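361aa long hypothetical D-aminopeptidase (Pyrococcus horikoshii, PDB 2DRH) is of unknown function but probably acts as an aminopeptidase of the S58 family, releasing residues from the N-terminal end of peptides. Local coordinates at residues A[32-37]-A[48-53]; A[98-103]-A[147-152]; A[139-144]-A[331-336]. All blocks are in the same frame, centred on the assembly; numbering follows the deposited sequence.

Contact 1: A[32-37]-A[48-53]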
loop_
_atom_site.group_PDB
_atom_site.type_symbol
_atom_site.label_atom_id
_atom_site.label_comp_id
_atom_site.label_asym_id
_atom_site.label_seq_id
_atom_site.Cartn_x
_atom_site.Cartn_y
_atom_site.Cartn_z
ATOM N N VAL A 32 14.841 25.178 17.453
ATOM C CA VAL A 32 14.969 25.336 18.893
ATOM C C VAL A 32 16.021 24.284 19.225
ATOM O O VAL A 32 15.808 23.083 19.004
ATOM C CB VAL A 32 13.652 25.058 19.646
ATOM C CG1 VAL A 32 13.926 24.903 21.149
ATOM C CG2 VAL A 32 12.689 26.216 19.425
ATOM N N THR A 33 17.169 24.749 19.714
ATOM C CA THR A 33 18.299 23.877 20.025
ATOM C C THR A 33 18.496 23.720 21.523
ATOM O O THR A 33 18.510 24.704 22.253
ATOM C CB THR A 33 19.595 24.437 19.395
ATOM O OG1 THR A 33 19.385 24.638 17.991
ATOM C CG2 THR A 33 20.765 23.468 19.591
ATOM N N LEU A 34 18.653 22.476 21.970
ATOM C CA LEU A 34 18.824 22.182 23.388
ATOM C C LEU A 34 20.126 21.457 23.687
ATOM O O LEU A 34 20.267 20.262 23.414
ATOM C CB LEU A 34 17.650 21.340 23.884
ATOM C CG LEU A 34 16.301 21.990 23.608
ATOM C CD1 LEU A 34 15.172 21.024 23.938
ATOM C CD2 LEU A 34 16.204 23.286 24.420
ATOM N N ILE A 35 21.071 22.195 24.257
ATOM C CA ILE A 35 22.374 21.656 24.606
ATOM C C ILE A 35 22.684 22.017 26.052
ATOM O O ILE A 35 22.652 23.191 26.427
ATOM C CB ILE A 35 23.467 22.231 23.684
ATOM C CG1 ILE A 35 23.105 21.941 22.221
ATOM C CG2 ILE A 35 24.836 21.634 24.047
ATOM C CD1 ILE A 35 24.179 22.337 21.215
ATOM N N LYS A 36 22.978 21.006 26.862
ATOM C CA LYS A 36 23.282 21.226 28.270
ATOM C C LYS A 36 23.912 19.997 28.913
ATOM O O LYS A 36 23.516 18.868 28.637
ATOM C CB LYS A 36 21.999 21.590 29.031
ATOM C CG LYS A 36 22.116 21.469 30.544
ATOM C CD LYS A 36 20.752 21.445 31.221
ATOM C CE LYS A 36 20.890 21.152 32.710
ATOM N NZ LYS A 36 21.604 19.861 32.970
ATOM N N GLY A 37 24.889 20.229 29.782
ATOM C CA GLY A 37 25.547 19.134 30.470
ATOM C C GLY A 37 26.645 18.467 29.669
ATOM O O GLY A 37 26.852 18.763 28.492
ATOM N N VAL A 48 22.135 16.740 27.527
ATOM C CA VAL A 48 21.055 16.961 26.575
ATOM C C VAL A 48 21.563 17.556 25.268
ATOM O O VAL A 48 22.197 18.612 25.250
ATOM C CB VAL A 48 19.968 17.888 27.159
ATOM C CG1 VAL A 48 20.588 19.175 27.621
ATOM C CG2 VAL A 48 18.900 18.174 26.109
ATOM N N ARG A 49 21.267 16.862 24.175
ATOM C CA ARG A 49 21.672 17.278 22.839
ATOM C C ARG A 49 20.517 16.923 21.906
ATOM O O ARG A 49 20.589 15.959 21.152
ATOM C CB ARG A 49 22.938 16.524 22.419
ATOM C CG ARG A 49 24.128 16.654 23.380
ATOM C CD ARG A 49 24.876 17.978 23.226
ATOM N NE ARG A 49 26.137 17.994 23.977
ATOM C CZ ARG A 49 26.232 18.161 25.296
ATOM N NH1 ARG A 49 25.140 18.335 26.033
ATOM N NH2 ARG A 49 27.423 18.147 25.883
ATOM N N THR A 50 19.441 17.698 21.976
ATOM C CA THR A 50 18.276 17.435 21.150
ATOM C C THR A 50 17.628 18.754 20.727
ATOM O O THR A 50 18.238 19.814 20.851
ATOM C CB THR A 50 17.259 16.539 21.919
ATOM O OG1 THR A 50 16.232 16.102 21.026
ATOM C CG2 THR A 50 16.625 17.297 23.072
ATOM N N GLY A 51 16.402 18.696 20.221
ATOM C CA GLY A 51 15.746 19.921 19.798
ATOM C C GLY A 51 14.504 19.690 18.971
ATOM O O GLY A 51 14.011 18.567 18.872
ATOM N N VAL A 52 14.013 20.763 18.358
ATOM C CA VAL A 52 12.813 20.721 17.540
ATOM C C VAL A 52 12.974 21.601 16.308
ATOM O O VAL A 52 13.554 22.685 16.376
ATOM C CB VAL A 52 11.585 21.227 18.343
ATOM C CG1 VAL A 52 10.349 21.280 17.449
ATOM C CG2 VAL A 52 11.334 20.323 19.534
ATOM N N THR A 53 12.464 21.126 15.178
ATOM C CA THR A 53 12.526 21.878 13.934
ATOM C C THR A 53 11.122 21.909 13.340
ATOM O O THR A 53 10.458 20.870 13.228
ATOM C CB THR A 53 13.486 21.226 12.917
ATOM O OG1 THR A 53 14.827 21.266 13.420
ATOM C CG2 THR A 53 13.422 21.959 11.582
#

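Contact 2: A[98-103]-A[147-152]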
loop_
_atom_site.group_PDB
_atom_site.type_symbol
_atom_site.label_atom_id
_atom_site.label_comp_id
_atom_site.label_asym_id
_atom_site.label_seq_id
_atom_site.Cartn_x
_atom_site.Cartn_y
_atom_site.Cartn_z
ATOM N N LEU A 98 9.655 18.113 13.568
ATOM C CA LEU A 98 10.659 17.072 13.655
ATOM C C LEU A 98 11.277 17.168 15.043
ATOM O O LEU A 98 11.463 18.267 15.567
ATOM C CB LEU A 98 11.736 17.282 12.588
ATOM C CG LEU A 98 11.226 17.528 11.159
ATOM C CD1 LEU A 98 12.405 17.584 10.196
ATOM C CD2 LEU A 98 10.268 16.433 10.754
ATOM N N THR A 99 11.566 16.017 15.638
ATOM C CA THR A 99 12.188 15.969 16.954
ATOM C C THR A 99 12.745 14.568 17.201
ATOM O O THR A 99 12.864 13.781 16.268
ATOM C CB THR A 99 11.197 16.349 18.066
ATOM O OG1 THR A 99 11.915 16.499 19.295
ATOM C CG2 THR A 99 10.102 15.288 18.223
ATOM N N ASN A 100 13.108 14.250 18.440
ATOM C CA ASN A 100 13.655 12.922 18.697
ATOM C C ASN A 100 12.541 11.899 18.888
ATOM O O ASN A 100 11.402 12.244 19.225
ATOM C CB ASN A 100 14.604 12.937 19.906
ATOM C CG ASN A 100 13.884 13.144 21.223
ATOM O OD1 ASN A 100 13.164 12.264 21.698
ATOM N ND2 ASN A 100 14.075 14.315 21.823
ATOM N N THR A 101 12.878 10.635 18.673
ATOM C CA THR A 101 11.910 9.550 18.780
ATOM C C THR A 101 10.993 9.578 19.995
ATOM O O THR A 101 9.774 9.474 19.853
ATOM C CB THR A 101 12.609 8.179 18.753
ATOM O OG1 THR A 101 13.552 8.153 17.678
ATOM C CG2 THR A 101 11.576 7.053 18.541
ATOM N N LEU A 102 11.567 9.715 21.187
ATOM C CA LEU A 102 10.768 9.705 22.405
ATOM C C LEU A 102 10.051 11.001 22.752
ATOM O O LEU A 102 9.297 11.043 23.721
ATOM C CB LEU A 102 11.628 9.253 23.587
ATOM C CG LEU A 102 11.710 7.743 23.863
ATOM C CD1 LEU A 102 11.800 6.961 22.577
ATOM C CD2 LEU A 102 12.912 7.463 24.748
ATOM N N SER A 103 10.269 12.056 21.969
ATOM C CA SER A 103 9.596 13.337 22.221
ATOM C C SER A 103 8.382 13.557 21.313
ATOM O O SER A 103 7.761 14.624 21.357
ATOM C CB SER A 103 10.564 14.510 22.023
ATOM O OG SER A 103 11.574 14.548 23.016
ATOM N N ARG A 147 13.410 12.936 27.774
ATOM C CA ARG A 147 12.399 13.779 27.131
ATOM C C ARG A 147 12.586 15.239 27.520
ATOM O O ARG A 147 11.763 15.824 28.223
ATOM C CB ARG A 147 10.991 13.308 27.511
ATOM C CG ARG A 147 10.639 11.942 26.928
ATOM C CD ARG A 147 9.990 11.029 27.962
ATOM N NE ARG A 147 8.551 10.917 27.771
ATOM C CZ ARG A 147 7.745 10.215 28.557
ATOM N NH1 ARG A 147 8.228 9.555 29.607
ATOM N NH2 ARG A 147 6.451 10.162 28.284
ATOM N N HIS A 148 13.674 15.831 27.046
ATOM C CA HIS A 148 13.987 17.213 27.381
ATOM C C HIS A 148 13.242 18.238 26.535
ATOM O O HIS A 148 13.150 19.409 26.905
ATOM C CB HIS A 148 15.505 17.403 27.307
ATOM C CG HIS A 148 16.246 16.482 28.223
ATOM N ND1 HIS A 148 16.140 16.560 29.596
ATOM C CD2 HIS A 148 17.019 15.400 27.967
ATOM C CE1 HIS A 148 16.811 15.564 30.145
ATOM N NE2 HIS A 148 17.352 14.845 29.179
ATOM N N VAL A 149 12.698 17.797 25.407
ATOM C CA VAL A 149 11.926 18.694 24.559
ATOM C C VAL A 149 10.671 19.063 25.337
ATOM O O VAL A 149 10.015 18.191 25.905
ATOM C CB VAL A 149 11.479 18.008 23.259
ATOM C CG1 VAL A 149 10.441 18.870 22.559
ATOM C CG2 VAL A 149 12.674 17.766 22.355
ATOM N N LYS A 150 10.341 20.350 25.374
ATOM C CA LYS A 150 9.145 20.792 26.075
ATOM C C LYS A 150 8.118 21.282 25.066
ATOM O O LYS A 150 8.475 21.753 23.982
ATOM C CB LYS A 150 9.470 21.912 27.067
ATOM C CG LYS A 150 10.417 21.504 28.185
ATOM C CD LYS A 150 10.507 22.580 29.264
ATOM C CE LYS A 150 9.312 22.531 30.221
ATOM N NZ LYS A 150 7.983 22.608 29.532
ATOM N N ARG A 151 6.844 21.167 25.422
ATOM C CA ARG A 151 5.781 21.600 24.539
ATOM C C ARG A 151 5.973 23.034 24.045
ATOM O O ARG A 151 5.730 23.314 22.874
ATOM C CB ARG A 151 4.421 21.439 25.231
ATOM C CG ARG A 151 4.280 22.127 26.578
ATOM C CD ARG A 151 3.086 21.557 27.333
ATOM N NE ARG A 151 1.859 21.618 26.543
ATOM C CZ ARG A 151 0.799 20.842 26.749
ATOM N NH1 ARG A 151 0.815 19.936 27.726
ATOM N NH2 ARG A 151 -0.276 20.967 25.980
ATOM N N GLU A 152 6.430 23.933 24.916
ATOM C CA GLU A 152 6.637 25.330 24.519
ATOM C C GLU A 152 7.681 25.432 23.417
ATOM O O GLU A 152 7.652 26.367 22.611
ATOM C CB GLU A 152 7.117 26.202 25.685
ATOM C CG GLU A 152 6.410 26.017 27.000
ATOM C CD GLU A 152 7.011 24.893 27.816
ATOM O OE1 GLU A 152 6.787 23.718 27.470
ATOM O OE2 GLU A 152 7.726 25.188 28.797
#

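Contact 3: A[139-144]-A[331-336]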
loop_
_atom_site.group_PDB
_atom_site.type_symbol
_atom_site.label_atom_id
_atom_site.label_comp_id
_atom_site.label_asym_id
_atom_site.label_seq_id
_atom_site.Cartn_x
_atom_site.Cartn_y
_atom_site.Cartn_z
ATOM N N SER A 139 19.808 9.136 20.579
ATOM C CA SER A 139 20.343 8.507 21.786
ATOM C C SER A 139 21.862 8.436 21.917
ATOM O O SER A 139 22.388 8.507 23.027
ATOM C CB SER A 139 19.765 7.101 21.943
ATOM O OG SER A 139 20.216 6.271 20.899
ATOM N N TYR A 140 22.580 8.296 20.807
ATOM C CA TYR A 140 24.037 8.207 20.897
ATOM C C TYR A 140 24.642 9.411 21.612
ATOM O O TYR A 140 25.590 9.271 22.385
ATOM C CB TYR A 140 24.670 8.071 19.511
ATOM C CG TYR A 140 26.139 7.711 19.571
ATOM C CD1 TYR A 140 26.552 6.443 19.997
ATOM C CD2 TYR A 140 27.118 8.646 19.242
ATOM C CE1 TYR A 140 27.908 6.120 20.093
ATOM C CE2 TYR A 140 28.474 8.335 19.334
ATOM C CZ TYR A 140 28.862 7.069 19.761
ATOM O OH TYR A 140 30.203 6.765 19.842
ATOM N N LEU A 141 24.094 10.596 21.363
ATOM C CA LEU A 141 24.603 11.806 21.998
ATOM C C LEU A 141 23.618 12.407 22.999
ATOM O O LEU A 141 24.006 13.173 23.877
ATOM C CB LEU A 141 24.933 12.857 20.929
ATOM C CG LEU A 141 26.066 12.547 19.940
ATOM C CD1 LEU A 141 26.137 13.638 18.876
ATOM C CD2 LEU A 141 27.387 12.449 20.687
ATOM N N ASN A 142 22.347 12.049 22.882
ATOM C CA ASN A 142 21.340 12.630 23.763
ATOM C C ASN A 142 20.690 11.714 24.787
ATOM O O ASN A 142 20.525 10.517 24.558
ATOM C CB ASN A 142 20.241 13.280 22.911
ATOM C CG ASN A 142 19.128 13.882 23.745
ATOM O OD1 ASN A 142 19.376 14.690 24.640
ATOM N ND2 ASN A 142 17.891 13.496 23.452
ATOM N N ASP A 143 20.335 12.300 25.930
ATOM C CA ASP A 143 19.642 11.578 26.984
ATOM C C ASP A 143 18.198 11.547 26.502
ATOM O O ASP A 143 17.352 12.318 26.961
ATOM C CB ASP A 143 19.731 12.330 28.321
ATOM C CG ASP A 143 18.739 11.803 29.353
ATOM O OD1 ASP A 143 18.619 10.564 29.483
ATOM O OD2 ASP A 143 18.079 12.621 30.037
ATOM N N ILE A 144 17.927 10.656 25.559
ATOM C CA ILE A 144 16.593 10.540 24.987
ATOM C C ILE A 144 15.524 10.082 25.984
ATOM O O ILE A 144 14.377 10.507 25.903
ATOM C CB ILE A 144 16.627 9.604 23.759
ATOM C CG1 ILE A 144 15.390 9.843 22.892
ATOM C CG2 ILE A 144 16.729 8.144 24.207
ATOM C CD1 ILE A 144 15.520 9.263 21.500
ATOM N N ARG A 331 28.837 20.776 13.244
ATOM C CA ARG A 331 30.047 21.065 14.005
ATOM C C ARG A 331 30.259 19.929 15.001
ATOM O O ARG A 331 29.296 19.389 15.529
ATOM C CB ARG A 331 29.889 22.389 14.755
ATOM C CG ARG A 331 28.847 22.348 15.860
ATOM C CD ARG A 331 28.658 23.715 16.498
ATOM N NE ARG A 331 27.724 23.674 17.620
ATOM C CZ ARG A 331 27.957 23.051 18.773
ATOM N NH1 ARG A 331 29.102 22.408 18.971
ATOM N NH2 ARG A 331 27.042 23.069 19.735
ATOM N N THR A 332 31.513 19.563 15.248
ATOM C CA THR A 332 31.834 18.486 16.191
ATOM C C THR A 332 31.006 18.634 17.465
ATOM O O THR A 332 30.642 19.746 17.849
ATOM C CB THR A 332 33.333 18.505 16.564
ATOM O OG1 THR A 332 34.113 18.181 15.407
ATOM C CG2 THR A 332 33.635 17.502 17.684
ATOM N N MET A 333 30.714 17.515 18.123
ATOM C CA MET A 333 29.917 17.560 19.345
ATOM C C MET A 333 30.043 16.346 20.255
ATOM O O MET A 333 30.041 15.202 19.797
ATOM C CB MET A 333 28.445 17.750 19.000
ATOM C CG MET A 333 27.531 17.665 20.204
ATOM S SD MET A 333 25.856 18.113 19.795
ATOM C CE MET A 333 26.051 19.904 19.656
ATOM N N ASP A 334 30.135 16.613 21.554
ATOM C CA ASP A 334 30.240 15.562 22.553
ATOM C C ASP A 334 28.864 15.400 23.178
ATOM O O ASP A 334 28.040 16.314 23.125
ATOM C CB ASP A 334 31.246 15.949 23.633
ATOM C CG ASP A 334 30.769 17.108 24.478
ATOM O OD1 ASP A 334 30.557 18.205 23.924
ATOM O OD2 ASP A 334 30.597 16.921 25.698
ATOM N N GLY A 335 28.614 14.241 23.774
ATOM C CA GLY A 335 27.319 14.012 24.385
ATOM C C GLY A 335 27.379 13.056 25.555
ATOM O O GLY A 335 28.419 12.906 26.193
ATOM N N ARG A 336 26.256 12.407 25.833
ATOM C CA ARG A 336 26.164 11.467 26.942
ATOM C C ARG A 336 27.291 10.449 26.912
ATOM O O ARG A 336 27.708 10.003 25.846
ATOM C CB ARG A 336 24.799 10.765 26.924
ATOM C CG ARG A 336 24.514 9.898 25.703
ATOM C CD ARG A 336 24.844 8.437 25.982
ATOM N NE ARG A 336 24.172 7.530 25.052
ATOM C CZ ARG A 336 24.190 6.204 25.157
ATOM N NH1 ARG A 336 24.851 5.624 26.158
ATOM N NH2 ARG A 336 23.546 5.456 24.267
HETATM O O HOH W 1 22.710 5.252 21.702
#

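Contact 1: A[32-37]-A[48-53]
Arg49 reaches across from strand 48-56 to strand 28-36, its partner in a beta hairpin, and takes hold of the backbone just past that strand's end, at Gly37. Its CB leads off on the same face as Ile35. A bend at chi2 (-79°) swings the chain round, so that CD lies 3.7 Å from Ile35 CG2, which also covers one face of the guanidinium. NE donates to the backbone O of Asp334, whose carboxylate makes a salt bridge with NH2. At the tip NH1 and NH2 both donate to Gly37 O, NH2 at 2.7 Å and NH1 at 3.0 Å, with this oxygen almost exactly in the guanidinium plane. NH1 also bonds to Val48 O in its own strand, from well above that carbonyl's plane, and only weakly to Lys36 O.

Behind this grip runs a regular antiparallel ladder: Val32 with Val52, Leu34 with Thr50 and Lys36 with Val48 are hydrogen-bonded pairs. Thr50 OG1 is hydrogen-bonded to Asp138 OD2. On the face opposite Arg49, Leu34 CB meets Val48 CG2 at 4.1 Å, and helix 151-160 touches Val32 and Leu34. The ladder ends beside the arginine with the bond from Val48 N to Lys36 O, 2.8 Å long and nearly straight at 175°.

Contact 2: A[98-103]-A[147-152]
Thr99 OG1 is bonded to the carbonyl of Gly51 in the adjoining strand and is touched by Val149 CG2 at 3.4 Å. That methyl is the point of a wedge pushed among three polar side chains. Its torsion sets CG2 anti to the carbonyl carbon, aiming the methyl at segment 98-103, where it lies 3.5 Å from Ser103 OG and 3.8 Å from Asn100 ND2. The Asn100 and Val149 side chains run alongside one another, antiparallel. The amide nitrogen is already held, being bonded to Thr50 OG1, and Ser103 OG lies 2.8 Å from Asn100 ND2. No hydrogen bond links the two segments; the side chains of Thr99 and Asn100 bond instead to strand 48-56.

Further along, Arg147 CG rests 3.6 Å from Leu102 O. The arginine chain, bent at chi2 and chi3, then leaves the contact, and its guanidinium forms salt bridges with Asp113 and Glu109 of the second subunit.

Segment 98-103 turns out of the sheet through a backbone bond from Ser103 N to Asn100 O, just ahead of helix 104-118. Val149 therefore packs against the end of the first strand and the connection to the helix of a beta-alpha-beta crossover, whose parallel strands are 96-100 and 132-136.

Contact 3: A[139-144]-A[331-336]
Arg336 and the carbonyls of Ser139 and Leu141 supply the direct hydrogen bonds of this contact, one from the arginine side chain and one from its backbone. NE donates to Ser139 O over 2.9 Å at 167°, with the oxygen at the edge of the guanidinium and close to its plane. With CG set between the backbone N and carbonyl carbon and the chain bent at chi2 (96°), the side chain folds back over the 139-141 loop backbone, bringing CG to 3.5 Å from Tyr140 O, which accepts from His339 ND1. The backbone bond, Arg336 N to Leu141 O, is 3.1 Å long, and its donor stands well above the carbonyl plane. Gly335 CA adds a CA-H...O contact to the same oxygen at 3.5 Å.

A water extends the polar set. It is hydrogen-bonded to Ser139 OG at 2.8 Å and accepts a weak bond from Arg336 NH2, a nitrogen that also donates to Val124 O of the second subunit.

The apolar part is lighter. Leu141 starts away from segment 331-336, yet its end returns to it, and CD1 brushes Met333 CG at 4.5 Å. Separately, CD2 rests on the 333-335 backbone.

The Tyr140 ring finds its partners beyond segment 331-336: it stacks with His339 and makes a cation-pi contact with Arg341.

The loop after strand 132-136 thus offers mostly carbonyl oxygens, and the C-terminal part of the chain answers with N-H groups. Such a join depends on the path of the loop backbone, and through its NH2 the buried arginine ties that path to the subunit interface.

In the fold
Contact 1 is the hairpin edge of the four-stranded sheet, partly buried and held by a repeating backbone ladder, with a buried arginine gripping the loop at its more exposed end. Contact 2 lies deeper against the same sheet, where strand 96-100 neighbours 48-56; apolar wedging replaces direct hydrogen bonds. Contact 3, also buried, is irregular and joins a loop to residues far along the chain through an arginine and carbonyls. All three touch: Thr53 O meets Leu98 N, Arg49 N meets Asn142 OD1, and His148 NE2 meets Asp143 OD2. Contacts 2 and 3 both reach the second subunit, whereas no other chain of the assembly touches the segments of contact 1.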